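Local atomic coordinates of putative citrate lyase (Ralstonia eutropha, PDB entry 3QQW), a protein that probably acts as a magnesium-dependent lyase of the citramalyl-CoA and citrate lyase type, built on a TIM beta/alpha-barrel. Residues Q63-A68 against W97-D102. Numbering follows the deposited sequence.
Sequences QEREHA and WRQDVD
In this TIM barrel, Gln99 and Asp100 of helix 97-107 meet Arg65, Ala68 and Glu64 of helix 64-76 near the N-terminal ends of both. The short segments 64-68 and 97-102 run nearly parallel, crossing at -28°, with axes 9.5 Å apart. No direct hydrogen bond joins them; two waters do the polar work. The inner one lies between the main chain of one helix and a carboxylate of the other, donating to Glu64 O at 2.7 Å and to Asp100 OD1 at 2.6 Å. Glu64 O also accepts the helical bond from Ala68 N, so this carbonyl serves its own helix and the bridge together. Beside that bridge the methyl of Ala68 packs against the same carboxylate, Ala68 CB lying 4.0 Å from Asp100 OD1. Asp100 divides its oxygens, OD1 taking the water and OD2 the hydrogen bond with His90 ND1, which probably limits rotation of the carboxylate.

On the more exposed flank Gln99 reaches across with CG anti to its own N (chi1 -176°) and an extended chain, bringing OE1 within 3.6 Å of Arg65 CB. The arginine chain crosses it at about a right angle, bending at chi3, and the guanidinium and amide planes stand 62° apart, neither stacked nor coplanar. Here the second water lies at the guanidinium edge, in its plane, accepting from Arg65 NE at 3.1 Å and only weakly from Gln99 NE2. Arg65 NH1 forms a salt bridge with Glu69, one turn further along its own helix.

Farther along, Arg65 and Ala68 also touch Ile103, while Val101, whose CB points away from segment 63-68, packs on helix 123-139. Helix 97-107 thus lies between helices 64-76 and 123-139, which follow barrel strands 49-54 and 115-117.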
loop_
_atom_site.group_PDB
_atom_site.type_symbol
_atom_site.label_atom_id
_atom_site.label_comp_id
_atom_site.label_asym_id
_atom_site.label_seq_id
_atom_site.Cartn_x
_atom_site.Cartn_y
_atom_site.Cartn_z
ATOM N N GLN C 63 16.589 9.751 -36.500
ATOM C CA GLN C 63 16.702 8.477 -37.197
ATOM C C GLN C 63 15.570 7.511 -36.807
ATOM O O GLN C 63 15.685 6.314 -37.074
ATOM C CB GLN C 63 18.062 7.851 -36.842
ATOM C CG GLN C 63 19.205 8.091 -37.819
ATOM C CD GLN C 63 19.347 9.498 -38.317
ATOM O OE1 GLN C 63 19.871 10.378 -37.626
ATOM N NE2 GLN C 63 18.905 9.731 -39.547
ATOM N N GLU C 64 14.479 8.019 -36.193
ATOM C CA GLU C 64 13.367 7.210 -35.676
ATOM C C GLU C 64 12.747 6.314 -36.727
ATOM O O GLU C 64 12.534 5.144 -36.430
ATOM C CB GLU C 64 12.270 8.071 -35.007
ATOM C CG GLU C 64 12.717 8.744 -33.720
ATOM C CD GLU C 64 13.338 10.116 -33.891
ATOM O OE1 GLU C 64 13.374 10.624 -35.035
ATOM O OE2 GLU C 64 13.752 10.703 -32.866
ATOM N N ARG C 65 12.457 6.836 -37.934
ATOM C CA ARG C 65 11.895 6.041 -39.036
ATOM C C ARG C 65 12.897 4.954 -39.468
ATOM O O ARG C 65 12.536 3.781 -39.505
ATOM C CB ARG C 65 11.511 6.934 -40.228
ATOM C CG ARG C 65 11.355 6.153 -41.544
ATOM C CD ARG C 65 10.619 6.890 -42.652
ATOM N NE ARG C 65 9.205 7.112 -42.327
ATOM C CZ ARG C 65 8.229 6.220 -42.502
ATOM N NH1 ARG C 65 8.501 5.017 -43.016
ATOM N NH2 ARG C 65 6.979 6.517 -42.157
ATOM N N GLU C 66 14.154 5.347 -39.746
ATOM C CA GLU C 66 15.234 4.472 -40.168
ATOM C C GLU C 66 15.461 3.309 -39.164
ATOM O O GLU C 66 15.631 2.156 -39.584
ATOM C CB GLU C 66 16.509 5.308 -40.333
ATOM C CG GLU C 66 17.715 4.558 -40.878
ATOM C CD GLU C 66 19.038 5.302 -40.826
ATOM O OE1 GLU C 66 19.030 6.551 -40.708
ATOM O OE2 GLU C 66 20.088 4.624 -40.915
ATOM N N HIS C 67 15.450 3.619 -37.858
ATOM C CA HIS C 67 15.652 2.653 -36.789
ATOM C C HIS C 67 14.486 1.699 -36.676
ATOM O O HIS C 67 14.722 0.491 -36.522
ATOM C CB HIS C 67 15.888 3.352 -35.463
ATOM C CG HIS C 67 16.510 2.450 -34.454
ATOM N ND1 HIS C 67 15.735 1.637 -33.624
ATOM C CD2 HIS C 67 17.815 2.258 -34.162
ATOM C CE1 HIS C 67 16.597 0.973 -32.878
ATOM N NE2 HIS C 67 17.857 1.335 -33.145
ATOM N N ALA C 68 13.229 2.217 -36.763
ATOM C CA ALA C 68 12.022 1.354 -36.714
ATOM C C ALA C 68 11.975 0.424 -37.957
ATOM O O ALA C 68 11.625 -0.744 -37.832
ATOM C CB ALA C 68 10.754 2.195 -36.609
ATOM N N TRP C 97 5.944 7.797 -31.676
ATOM C CA TRP C 97 5.379 6.525 -31.197
ATOM C C TRP C 97 4.407 5.865 -32.194
ATOM O O TRP C 97 4.508 4.659 -32.388
ATOM C CB TRP C 97 4.759 6.620 -29.768
ATOM C CG TRP C 97 3.379 7.207 -29.650
ATOM C CD1 TRP C 97 3.062 8.459 -29.212
ATOM C CD2 TRP C 97 2.126 6.508 -29.801
ATOM N NE1 TRP C 97 1.700 8.601 -29.128
ATOM C CE2 TRP C 97 1.097 7.426 -29.492
ATOM C CE3 TRP C 97 1.772 5.202 -30.209
ATOM C CZ2 TRP C 97 -0.268 7.092 -29.584
ATOM C CZ3 TRP C 97 0.418 4.883 -30.326
ATOM C CH2 TRP C 97 -0.583 5.819 -30.013
ATOM N N ARG C 98 3.512 6.635 -32.836
ATOM C CA ARG C 98 2.549 6.100 -33.815
ATOM C C ARG C 98 3.271 5.581 -35.051
ATOM O O ARG C 98 2.948 4.498 -35.539
ATOM C CB ARG C 98 1.528 7.177 -34.220
ATOM C CG ARG C 98 0.496 7.428 -33.154
ATOM C CD ARG C 98 -0.479 8.479 -33.612
ATOM N NE ARG C 98 -1.740 8.350 -32.897
ATOM C CZ ARG C 98 -2.079 9.076 -31.838
ATOM N NH1 ARG C 98 -1.250 10.006 -31.372
ATOM N NH2 ARG C 98 -3.249 8.883 -31.239
ATOM N N GLN C 99 4.284 6.338 -35.517
ATOM C CA GLN C 99 5.142 5.981 -36.645
ATOM C C GLN C 99 5.886 4.671 -36.345
ATOM O O GLN C 99 5.949 3.815 -37.220
ATOM C CB GLN C 99 6.116 7.122 -36.956
ATOM C CG GLN C 99 6.995 6.873 -38.177
ATOM C CD GLN C 99 7.919 8.030 -38.418
ATOM O OE1 GLN C 99 9.023 8.089 -37.866
ATOM N NE2 GLN C 99 7.472 8.984 -39.227
ATOM N N ASP C 100 6.397 4.495 -35.109
ATOM C CA ASP C 100 7.054 3.246 -34.684
ATOM C C ASP C 100 6.092 2.089 -34.821
ATOM O O ASP C 100 6.462 1.052 -35.332
ATOM C CB ASP C 100 7.533 3.309 -33.220
ATOM C CG ASP C 100 8.634 4.291 -32.861
ATOM O OD1 ASP C 100 9.408 4.685 -33.770
ATOM O OD2 ASP C 100 8.753 4.630 -31.661
ATOM N N VAL C 101 4.840 2.281 -34.379
ATOM C CA VAL C 101 3.775 1.266 -34.432
ATOM C C VAL C 101 3.472 0.959 -35.900
ATOM O O VAL C 101 3.528 -0.212 -36.285
ATOM C CB VAL C 101 2.520 1.691 -33.628
ATOM C CG1 VAL C 101 1.353 0.745 -33.889
ATOM C CG2 VAL C 101 2.831 1.753 -32.133
ATOM N N ASP C 102 3.224 2.000 -36.727
ATOM C CA ASP C 102 2.958 1.813 -38.160
ATOM C C ASP C 102 4.046 0.974 -38.832
ATOM O O ASP C 102 3.749 -0.060 -39.420
ATOM C CB ASP C 102 2.860 3.160 -38.884
ATOM C CG ASP C 102 1.764 4.078 -38.415
ATOM O OD1 ASP C 102 0.847 3.595 -37.704
ATOM O OD2 ASP C 102 1.830 5.293 -38.740
HETATM O O HOH W 1 11.970 4.561 -33.815
HETATM O O HOH W 2 9.400 10.113 -41.473
#